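N-acetylgalactosaminyltransferase 7 (Homo sapiens, PDB 6IWR) belongs to the polypeptide GalNAc transferase family and joins a GT-A type glycosyltransferase domain to a ricin-type beta-trefoil lectin domain. Local coordinates at residues A[523-528]-A[538-543]. Sequence-based numbering, arbitrary orientation.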
loop_
_atom_site.group_PDB
_atom_site.type_symbol
_atom_site.label_atom_id
_atom_site.label_comp_id
_atom_site.label_asym_id
_atom_site.label_seq_id
_atom_site.Cartn_x
_atom_site.Cartn_y
_atom_site.Cartn_z
ATOM N N ASP A 523 -8.868 -12.029 -7.521
ATOM C CA ASP A 523 -8.903 -11.960 -8.960
ATOM C C ASP A 523 -7.591 -12.416 -9.587
ATOM O O ASP A 523 -7.462 -12.445 -10.795
ATOM C CB ASP A 523 -9.253 -10.533 -9.401
ATOM C CG ASP A 523 -8.188 -9.527 -9.025
ATOM O OD1 ASP A 523 -7.775 -9.494 -7.858
ATOM O OD2 ASP A 523 -7.753 -8.766 -9.899
ATOM N N GLN A 524 -6.617 -12.754 -8.759
ATOM C CA GLN A 524 -5.307 -13.169 -9.231
ATOM C C GLN A 524 -5.172 -14.664 -9.443
ATOM O O GLN A 524 -5.952 -15.441 -8.932
ATOM C CB GLN A 524 -4.215 -12.684 -8.285
ATOM C CG GLN A 524 -4.338 -11.232 -7.862
ATOM C CD GLN A 524 -3.432 -10.313 -8.633
ATOM O OE1 GLN A 524 -2.240 -10.245 -8.389
ATOM N NE2 GLN A 524 -3.999 -9.601 -9.567
ATOM N N CYS A 525 -4.168 -15.045 -10.220
ATOM C CA CYS A 525 -3.778 -16.438 -10.412
ATOM C C CYS A 525 -2.306 -16.659 -10.086
ATOM O O CYS A 525 -1.479 -15.751 -10.184
ATOM C CB CYS A 525 -4.037 -16.895 -11.843
ATOM S SG CYS A 525 -5.695 -16.983 -12.171
ATOM N N LEU A 526 -1.989 -17.878 -9.655
ATOM C CA LEU A 526 -0.607 -18.288 -9.480
ATOM C C LEU A 526 -0.107 -18.850 -10.801
ATOM O O LEU A 526 -0.853 -19.520 -11.526
ATOM C CB LEU A 526 -0.422 -19.342 -8.380
ATOM C CG LEU A 526 -1.116 -19.308 -7.015
ATOM C CD1 LEU A 526 -0.122 -19.380 -5.882
ATOM C CD2 LEU A 526 -1.970 -18.080 -6.848
ATOM N N THR A 527 1.152 -18.554 -11.116
ATOM C CA THR A 527 1.815 -19.091 -12.294
ATOM C C THR A 527 3.294 -19.231 -11.974
ATOM O O THR A 527 3.725 -18.990 -10.844
ATOM C CB THR A 527 1.589 -18.216 -13.531
ATOM O OG1 THR A 527 2.476 -18.645 -14.565
ATOM C CG2 THR A 527 1.866 -16.759 -13.211
ATOM N N LYS A 528 4.070 -19.620 -12.973
ATOM C CA LYS A 528 5.491 -19.885 -12.805
ATOM C C LYS A 528 6.271 -18.632 -13.174
ATOM O O LYS A 528 6.136 -18.118 -14.289
ATOM C CB LYS A 528 5.923 -21.073 -13.663
ATOM C CG LYS A 528 7.381 -21.437 -13.515
ATOM C CD LYS A 528 8.211 -20.782 -14.599
ATOM C CE LYS A 528 8.149 -21.594 -15.878
ATOM N NZ LYS A 528 9.526 -21.908 -16.349
ATOM N N THR A 538 -0.361 -12.959 -10.176
ATOM C CA THR A 538 -0.606 -11.854 -11.103
ATOM C C THR A 538 -2.072 -11.762 -11.443
ATOM O O THR A 538 -2.871 -12.630 -11.091
ATOM C CB THR A 538 0.119 -11.979 -12.447
ATOM O OG1 THR A 538 1.002 -13.105 -12.440
ATOM C CG2 THR A 538 0.880 -10.708 -12.751
ATOM N N HIS A 539 -2.396 -10.724 -12.208
ATOM C CA HIS A 539 -3.743 -10.586 -12.723
ATOM C C HIS A 539 -4.024 -11.647 -13.787
ATOM O O HIS A 539 -3.154 -12.028 -14.581
ATOM C CB HIS A 539 -3.978 -9.191 -13.294
ATOM C CG HIS A 539 -5.393 -8.970 -13.725
ATOM N ND1 HIS A 539 -5.741 -8.681 -15.027
ATOM C CD2 HIS A 539 -6.554 -9.058 -13.034
ATOM C CE1 HIS A 539 -7.056 -8.570 -15.112
ATOM N NE2 HIS A 539 -7.573 -8.797 -13.918
ATOM N N CYS A 540 -5.282 -12.076 -13.818
ATOM C CA CYS A 540 -5.718 -13.311 -14.434
ATOM C C CYS A 540 -6.786 -13.007 -15.476
ATOM O O CYS A 540 -7.631 -12.145 -15.253
ATOM C CB CYS A 540 -6.254 -14.246 -13.340
ATOM S SG CYS A 540 -6.004 -15.897 -13.841
ATOM N N ASN A 541 -6.757 -13.702 -16.616
ATOM C CA ASN A 541 -7.812 -13.588 -17.625
ATOM C C ASN A 541 -8.262 -14.983 -18.052
ATOM O O ASN A 541 -7.500 -15.949 -17.983
ATOM C CB ASN A 541 -7.362 -12.786 -18.863
ATOM C CG ASN A 541 -7.253 -11.280 -18.595
ATOM O OD1 ASN A 541 -7.977 -10.719 -17.758
ATOM N ND2 ASN A 541 -6.346 -10.616 -19.319
ATOM N N LEU A 542 -9.498 -15.071 -18.545
ATOM C CA LEU A 542 -10.195 -16.355 -18.591
ATOM C C LEU A 542 -9.322 -17.524 -19.053
ATOM O O LEU A 542 -9.491 -18.654 -18.572
ATOM C CB LEU A 542 -11.432 -16.251 -19.476
ATOM C CG LEU A 542 -12.624 -16.840 -18.716
ATOM C CD1 LEU A 542 -13.468 -17.663 -19.676
ATOM C CD2 LEU A 542 -12.161 -17.699 -17.514
ATOM N N ASN A 543 -8.391 -17.301 -19.969
ATOM C CA ASN A 543 -7.639 -18.433 -20.496
ATOM C C ASN A 543 -6.155 -18.318 -20.207
ATOM O O ASN A 543 -5.325 -18.920 -20.905
ATOM C CB ASN A 543 -7.911 -18.572 -21.988
ATOM C CG ASN A 543 -9.380 -18.692 -22.267
ATOM O OD1 ASN A 543 -9.886 -18.137 -23.237
ATOM N ND2 ASN A 543 -10.087 -19.401 -21.390
#
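Thr538 O accepts the amide N-H of Cys525, with Cys525 N and Thr538 O 2.9 Å apart. The return bond runs from Thr538 N to Cys525 O, at 3.0 Å. Cys525 and Thr538 are thus an antiparallel hydrogen-bonded pair, and their side chains lie on the same face of the sheet. Gln524 and His539 follow as a non-hydrogen-bonded pair whose side chains diverge.

A disulfide ties the two arms of the hairpin together just past the end of strand 534-539. Cys525 SG and Cys540 SG are 2.0 Å apart, with a C-S-S-C torsion of -87°. Cys540 SG stands anti to its backbone N (chi1 -151°), which turns the sulfur toward strand 524-529. Cys540 CB also packs 3.3 Å from Asp523 O.

The Gln524 chain bends at chi2 (-100°) and lays its amide over the backbone of Thr538 and His539. Its OE1 is 3.4 Å from Thr538 C and accepts a hydrogen bond from Asn493 N. Asp523 OD2 meets the edge of the His539 ring, 3.4 Å from CD2, with the carboxylate tilted against the ring plane. Farther along, Thr527 CG2 touches Thr538 OG1 at 3.8 Å, while Thr527 OG1 is hydrogen-bonded to Glu547.

The contact is a disulfide-linked beta hairpin, strands 524-529 and 534-539, within the ricin-type beta-trefoil lectin domain.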